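Yeast glycogen phosphorylase (Saccharomyces cerevisiae, PDB 1YGP) is a carbohydrate phosphorylase of the GT-B clan, a two-domain enzyme that binds pyridoxal-5'-phosphate. Local coordinates at residues F759-H773 / G815-Y827. Numbering follows the deposited sequence.
Sequences FGNLSENVEELRYNH and GDYYLVSDDFESY
Arg770 lies flat on the ring of Tyr817 in a cation-pi stack, CZ 3.7 Å from the ring centroid and the two planes 19° apart. It lies at the edge of the C-terminal Rossmann-like domain of this GT-B protein, where, beyond strand 757-759, an outermost strand of the six-stranded parallel sheet, the chain enters helix 763-775, which packs against the turn leading into helix 820-840. The arginine chain bends at chi2 and chi3 (112° and 101°), which swings the guanidinium over Tyr817; Val766 CG1 covers its opposite face. Next to the arginine's aliphatic part, Leu819 sends CD1 to Arg770 CD, and its CD2 sits 3.7 Å from Leu769 CD1.

Near the C-terminal end of helix 763-775, Gly815 O lies over one face of the His773 ring and Asp822 OD2 beside CE1 at the edge, while ND1 donates back to Leu769 O at 2.9 Å, an intrahelical bond that helps to hold the ring.

At the strand end Phe759 rests obliquely against Tyr827, whose OH is hydrogen-bonded to Glu712 OE1. Two backbone donors then tie the loop to helix 820-840: Gly760 N reaches Ser826 OG at 3.0 Å, and Asn761 N meets Asp823 OD1, also at 3.0 Å, from above the carboxylate plane, while Asp823 OD2 forms a salt bridge with Arg614 NH1.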
loop_
_atom_site.group_PDB
_atom_site.type_symbol
_atom_site.label_atom_id
_atom_site.label_comp_id
_atom_site.label_asym_id
_atom_site.label_seq_id
_atom_site.Cartn_x
_atom_site.Cartn_y
_atom_site.Cartn_z
ATOM N N PHE A 759 29.043 -39.902 -8.697
ATOM C CA PHE A 759 30.129 -39.930 -9.651
ATOM C C PHE A 759 31.097 -38.829 -9.244
ATOM O O PHE A 759 30.919 -38.148 -8.221
ATOM C CB PHE A 759 29.616 -39.649 -11.043
ATOM C CG PHE A 759 29.191 -38.192 -11.254
ATOM C CD1 PHE A 759 27.962 -37.742 -10.761
ATOM C CD2 PHE A 759 30.045 -37.296 -11.918
ATOM C CE1 PHE A 759 27.602 -36.404 -10.929
ATOM C CE2 PHE A 759 29.671 -35.965 -12.078
ATOM C CZ PHE A 759 28.453 -35.516 -11.585
ATOM N N GLY A 760 32.085 -38.655 -10.125
ATOM C CA GLY A 760 33.047 -37.575 -10.032
ATOM C C GLY A 760 34.014 -37.740 -8.892
ATOM O O GLY A 760 33.964 -38.668 -8.077
ATOM N N ASN A 761 34.940 -36.799 -8.862
ATOM C CA ASN A 761 35.941 -36.826 -7.819
ATOM C C ASN A 761 35.387 -36.430 -6.482
ATOM O O ASN A 761 34.384 -35.728 -6.341
ATOM C CB ASN A 761 37.103 -35.899 -8.123
ATOM C CG ASN A 761 37.948 -36.471 -9.245
ATOM O OD1 ASN A 761 37.543 -36.497 -10.403
ATOM N ND2 ASN A 761 39.164 -36.912 -8.988
ATOM N N LEU A 762 36.135 -36.996 -5.546
ATOM C CA LEU A 762 35.970 -36.832 -4.121
ATOM C C LEU A 762 36.758 -35.594 -3.735
ATOM O O LEU A 762 37.701 -35.242 -4.450
ATOM C CB LEU A 762 36.566 -38.018 -3.392
ATOM C CG LEU A 762 36.357 -39.428 -3.918
ATOM C CD1 LEU A 762 37.346 -40.344 -3.237
ATOM C CD2 LEU A 762 34.940 -39.884 -3.682
ATOM N N SER A 763 36.459 -34.998 -2.578
ATOM C CA SER A 763 37.166 -33.839 -2.066
ATOM C C SER A 763 38.664 -33.947 -1.889
ATOM O O SER A 763 39.323 -32.928 -2.118
ATOM C CB SER A 763 36.578 -33.445 -0.743
ATOM O OG SER A 763 35.270 -33.009 -1.032
ATOM N N GLU A 764 39.234 -35.115 -1.526
ATOM C CA GLU A 764 40.683 -35.215 -1.322
ATOM C C GLU A 764 41.457 -34.843 -2.572
ATOM O O GLU A 764 42.350 -33.992 -2.599
ATOM C CB GLU A 764 41.123 -36.613 -0.956
ATOM C CG GLU A 764 40.575 -37.154 0.345
ATOM C CD GLU A 764 39.456 -38.146 0.115
ATOM O OE1 GLU A 764 39.741 -39.340 -0.015
ATOM O OE2 GLU A 764 38.309 -37.703 0.068
ATOM N N ASN A 765 40.959 -35.444 -3.639
ATOM C CA ASN A 765 41.507 -35.273 -4.963
ATOM C C ASN A 765 41.252 -33.868 -5.496
ATOM O O ASN A 765 41.917 -33.496 -6.459
ATOM C CB ASN A 765 40.888 -36.278 -5.939
ATOM C CG ASN A 765 40.512 -37.651 -5.383
ATOM O OD1 ASN A 765 40.966 -38.084 -4.329
ATOM N ND2 ASN A 765 39.606 -38.404 -5.994
ATOM N N VAL A 766 40.392 -33.004 -4.938
ATOM C CA VAL A 766 40.094 -31.694 -5.525
ATOM C C VAL A 766 41.293 -30.760 -5.514
ATOM O O VAL A 766 41.640 -30.207 -6.566
ATOM C CB VAL A 766 38.900 -31.014 -4.781
ATOM C CG1 VAL A 766 38.644 -29.609 -5.297
ATOM C CG2 VAL A 766 37.623 -31.793 -5.057
ATOM N N GLU A 767 41.989 -30.604 -4.382
ATOM C CA GLU A 767 43.135 -29.691 -4.330
ATOM C C GLU A 767 44.306 -30.138 -5.198
ATOM O O GLU A 767 45.017 -29.302 -5.762
ATOM C CB GLU A 767 43.663 -29.536 -2.905
ATOM N N GLU A 768 44.504 -31.450 -5.351
ATOM C CA GLU A 768 45.574 -31.922 -6.209
ATOM C C GLU A 768 45.199 -31.788 -7.682
ATOM O O GLU A 768 46.023 -31.363 -8.496
ATOM C CB GLU A 768 45.898 -33.383 -5.925
ATOM C CG GLU A 768 47.081 -33.840 -6.791
ATOM C CD GLU A 768 47.341 -35.334 -6.862
ATOM O OE1 GLU A 768 46.931 -36.048 -5.942
ATOM O OE2 GLU A 768 47.966 -35.769 -7.840
ATOM N N LEU A 769 43.970 -32.151 -8.068
ATOM C CA LEU A 769 43.566 -32.074 -9.461
ATOM C C LEU A 769 43.577 -30.631 -9.914
ATOM O O LEU A 769 43.834 -30.337 -11.097
ATOM C CB LEU A 769 42.170 -32.561 -9.702
ATOM C CG LEU A 769 41.773 -33.975 -9.446
ATOM C CD1 LEU A 769 40.294 -34.067 -9.665
ATOM C CD2 LEU A 769 42.500 -34.917 -10.350
ATOM N N ARG A 770 43.238 -29.746 -8.966
ATOM C CA ARG A 770 43.243 -28.323 -9.205
ATOM C C ARG A 770 44.709 -27.993 -9.458
ATOM O O ARG A 770 44.978 -27.523 -10.564
ATOM C CB ARG A 770 42.693 -27.602 -7.974
ATOM C CG ARG A 770 41.708 -26.514 -8.319
ATOM C CD ARG A 770 40.292 -26.864 -7.875
ATOM N NE ARG A 770 39.856 -26.219 -6.639
ATOM C CZ ARG A 770 38.558 -26.030 -6.339
ATOM N NH1 ARG A 770 37.574 -26.403 -7.136
ATOM N NH2 ARG A 770 38.186 -25.486 -5.188
ATOM N N TYR A 771 45.686 -28.315 -8.578
ATOM C CA TYR A 771 47.115 -28.020 -8.792
ATOM C C TYR A 771 47.658 -28.504 -10.137
ATOM O O TYR A 771 48.235 -27.736 -10.912
ATOM C CB TYR A 771 47.963 -28.646 -7.665
ATOM C CG TYR A 771 49.469 -28.636 -7.926
ATOM C CD1 TYR A 771 50.235 -27.503 -7.612
ATOM C CD2 TYR A 771 50.090 -29.754 -8.506
ATOM C CE1 TYR A 771 51.613 -27.484 -7.878
ATOM C CE2 TYR A 771 51.461 -29.739 -8.775
ATOM C CZ TYR A 771 52.207 -28.605 -8.459
ATOM O OH TYR A 771 53.556 -28.595 -8.721
ATOM N N ASN A 772 47.480 -29.780 -10.441
ATOM C CA ASN A 772 47.928 -30.337 -11.701
ATOM C C ASN A 772 47.370 -29.582 -12.892
ATOM O O ASN A 772 47.986 -29.545 -13.958
ATOM C CB ASN A 772 47.509 -31.785 -11.843
ATOM C CG ASN A 772 48.224 -32.691 -10.862
ATOM O OD1 ASN A 772 49.363 -32.432 -10.481
ATOM N ND2 ASN A 772 47.607 -33.766 -10.376
ATOM N N HIS A 773 46.220 -28.915 -12.765
ATOM C CA HIS A 773 45.654 -28.192 -13.886
ATOM C C HIS A 773 46.534 -27.059 -14.322
ATOM O O HIS A 773 46.591 -26.776 -15.520
ATOM C CB HIS A 773 44.335 -27.577 -13.560
ATOM C CG HIS A 773 43.189 -28.406 -14.053
ATOM N ND1 HIS A 773 42.443 -29.229 -13.338
ATOM C CD2 HIS A 773 42.725 -28.402 -15.341
ATOM C CE1 HIS A 773 41.538 -29.724 -14.135
ATOM N NE2 HIS A 773 41.710 -29.226 -15.337
ATOM N N GLY A 815 42.930 -22.939 -15.840
ATOM C CA GLY A 815 43.031 -24.043 -14.914
ATOM C C GLY A 815 41.761 -24.801 -14.573
ATOM O O GLY A 815 41.880 -25.656 -13.695
ATOM N N ASP A 816 40.602 -24.578 -15.209
ATOM C CA ASP A 816 39.357 -25.255 -14.900
ATOM C C ASP A 816 39.178 -25.550 -13.405
ATOM O O ASP A 816 39.098 -26.698 -12.930
ATOM C CB ASP A 816 39.295 -26.533 -15.736
ATOM C CG ASP A 816 38.069 -27.423 -15.516
ATOM O OD1 ASP A 816 36.925 -26.978 -15.620
ATOM O OD2 ASP A 816 38.276 -28.585 -15.200
ATOM N N TYR A 817 39.119 -24.446 -12.652
ATOM C CA TYR A 817 38.940 -24.485 -11.216
ATOM C C TYR A 817 37.740 -25.293 -10.723
ATOM O O TYR A 817 37.753 -25.693 -9.575
ATOM C CB TYR A 817 38.844 -23.059 -10.737
ATOM C CG TYR A 817 38.903 -22.885 -9.224
ATOM C CD1 TYR A 817 40.120 -23.021 -8.542
ATOM C CD2 TYR A 817 37.744 -22.559 -8.518
ATOM C CE1 TYR A 817 40.186 -22.825 -7.158
ATOM C CE2 TYR A 817 37.804 -22.365 -7.137
ATOM C CZ TYR A 817 39.022 -22.492 -6.464
ATOM O OH TYR A 817 39.074 -22.234 -5.106
ATOM N N TYR A 818 36.663 -25.593 -11.452
ATOM C CA TYR A 818 35.557 -26.358 -10.883
ATOM C C TYR A 818 35.529 -27.791 -11.363
ATOM O O TYR A 818 34.489 -28.464 -11.317
ATOM C CB TYR A 818 34.241 -25.699 -11.231
ATOM C CG TYR A 818 34.187 -24.305 -10.657
ATOM C CD1 TYR A 818 33.998 -24.139 -9.294
ATOM C CD2 TYR A 818 34.385 -23.207 -11.493
ATOM C CE1 TYR A 818 34.015 -22.854 -8.770
ATOM C CE2 TYR A 818 34.404 -21.919 -10.966
ATOM C CZ TYR A 818 34.214 -21.761 -9.608
ATOM O OH TYR A 818 34.180 -20.495 -9.074
ATOM N N LEU A 819 36.663 -28.252 -11.905
ATOM C CA LEU A 819 36.841 -29.627 -12.336
ATOM C C LEU A 819 35.811 -30.180 -13.321
ATOM O O LEU A 819 35.424 -31.354 -13.258
ATOM C CB LEU A 819 36.907 -30.535 -11.087
ATOM C CG LEU A 819 38.129 -30.598 -10.158
ATOM C CD1 LEU A 819 38.516 -29.223 -9.661
ATOM C CD2 LEU A 819 37.778 -31.451 -8.930
ATOM N N VAL A 820 35.409 -29.390 -14.316
ATOM C CA VAL A 820 34.491 -29.906 -15.328
ATOM C C VAL A 820 35.164 -31.018 -16.146
ATOM O O VAL A 820 34.593 -32.097 -16.328
ATOM C CB VAL A 820 34.016 -28.762 -16.272
ATOM C CG1 VAL A 820 33.213 -29.285 -17.468
ATOM C CG2 VAL A 820 33.087 -27.852 -15.475
ATOM N N SER A 821 36.406 -30.794 -16.591
ATOM C CA SER A 821 37.145 -31.756 -17.390
ATOM C C SER A 821 37.290 -33.101 -16.693
ATOM O O SER A 821 37.083 -34.171 -17.286
ATOM C CB SER A 821 38.545 -31.240 -17.691
ATOM O OG SER A 821 38.766 -29.846 -17.435
ATOM N N ASP A 822 37.544 -32.988 -15.383
ATOM C CA ASP A 822 37.847 -34.161 -14.576
ATOM C C ASP A 822 36.649 -35.074 -14.423
ATOM O O ASP A 822 36.727 -36.299 -14.604
ATOM C CB ASP A 822 38.341 -33.718 -13.205
ATOM C CG ASP A 822 39.527 -32.765 -13.345
ATOM O OD1 ASP A 822 40.656 -33.220 -13.544
ATOM O OD2 ASP A 822 39.310 -31.559 -13.278
ATOM N N ASP A 823 35.503 -34.438 -14.181
ATOM C CA ASP A 823 34.304 -35.209 -13.968
ATOM C C ASP A 823 33.532 -35.507 -15.237
ATOM O O ASP A 823 32.638 -36.361 -15.181
ATOM C CB ASP A 823 33.433 -34.460 -12.941
ATOM C CG ASP A 823 34.073 -34.304 -11.566
ATOM O OD1 ASP A 823 35.055 -34.974 -11.238
ATOM O OD2 ASP A 823 33.581 -33.510 -10.787
ATOM N N PHE A 824 33.884 -34.944 -16.401
ATOM C CA PHE A 824 33.049 -35.102 -17.590
ATOM C C PHE A 824 32.769 -36.541 -17.991
ATOM O O PHE A 824 31.609 -36.945 -18.136
ATOM C CB PHE A 824 33.660 -34.384 -18.801
ATOM C CG PHE A 824 32.595 -34.112 -19.865
ATOM C CD1 PHE A 824 31.470 -33.337 -19.543
ATOM C CD2 PHE A 824 32.712 -34.662 -21.148
ATOM C CE1 PHE A 824 30.466 -33.123 -20.500
ATOM C CE2 PHE A 824 31.697 -34.435 -22.090
ATOM C CZ PHE A 824 30.571 -33.670 -21.774
ATOM N N GLU A 825 33.812 -37.360 -18.089
ATOM C CA GLU A 825 33.639 -38.742 -18.488
ATOM C C GLU A 825 32.843 -39.592 -17.512
ATOM O O GLU A 825 32.019 -40.407 -17.927
ATOM C CB GLU A 825 35.020 -39.336 -18.727
ATOM C CG GLU A 825 35.460 -39.189 -20.190
ATOM C CD GLU A 825 34.468 -39.831 -21.161
ATOM O OE1 GLU A 825 34.231 -41.042 -21.067
ATOM O OE2 GLU A 825 33.919 -39.113 -22.000
ATOM N N SER A 826 33.042 -39.357 -16.215
ATOM C CA SER A 826 32.358 -40.066 -15.156
ATOM C C SER A 826 30.891 -39.692 -15.235
ATOM O O SER A 826 30.035 -40.585 -15.229
ATOM C CB SER A 826 32.978 -39.645 -13.826
ATOM O OG SER A 826 32.477 -40.252 -12.631
ATOM N N TYR A 827 30.585 -38.393 -15.359
ATOM C CA TYR A 827 29.226 -37.884 -15.493
ATOM C C TYR A 827 28.492 -38.559 -16.649
ATOM O O TYR A 827 27.385 -39.097 -16.493
ATOM C CB TYR A 827 29.303 -36.374 -15.705
ATOM C CG TYR A 827 27.949 -35.703 -15.863
ATOM C CD1 TYR A 827 27.028 -35.727 -14.811
ATOM C CD2 TYR A 827 27.632 -35.069 -17.059
ATOM C CE1 TYR A 827 25.787 -35.121 -14.954
ATOM C CE2 TYR A 827 26.393 -34.456 -17.205
ATOM C CZ TYR A 827 25.479 -34.491 -16.153
ATOM O OH TYR A 827 24.221 -33.944 -16.306
#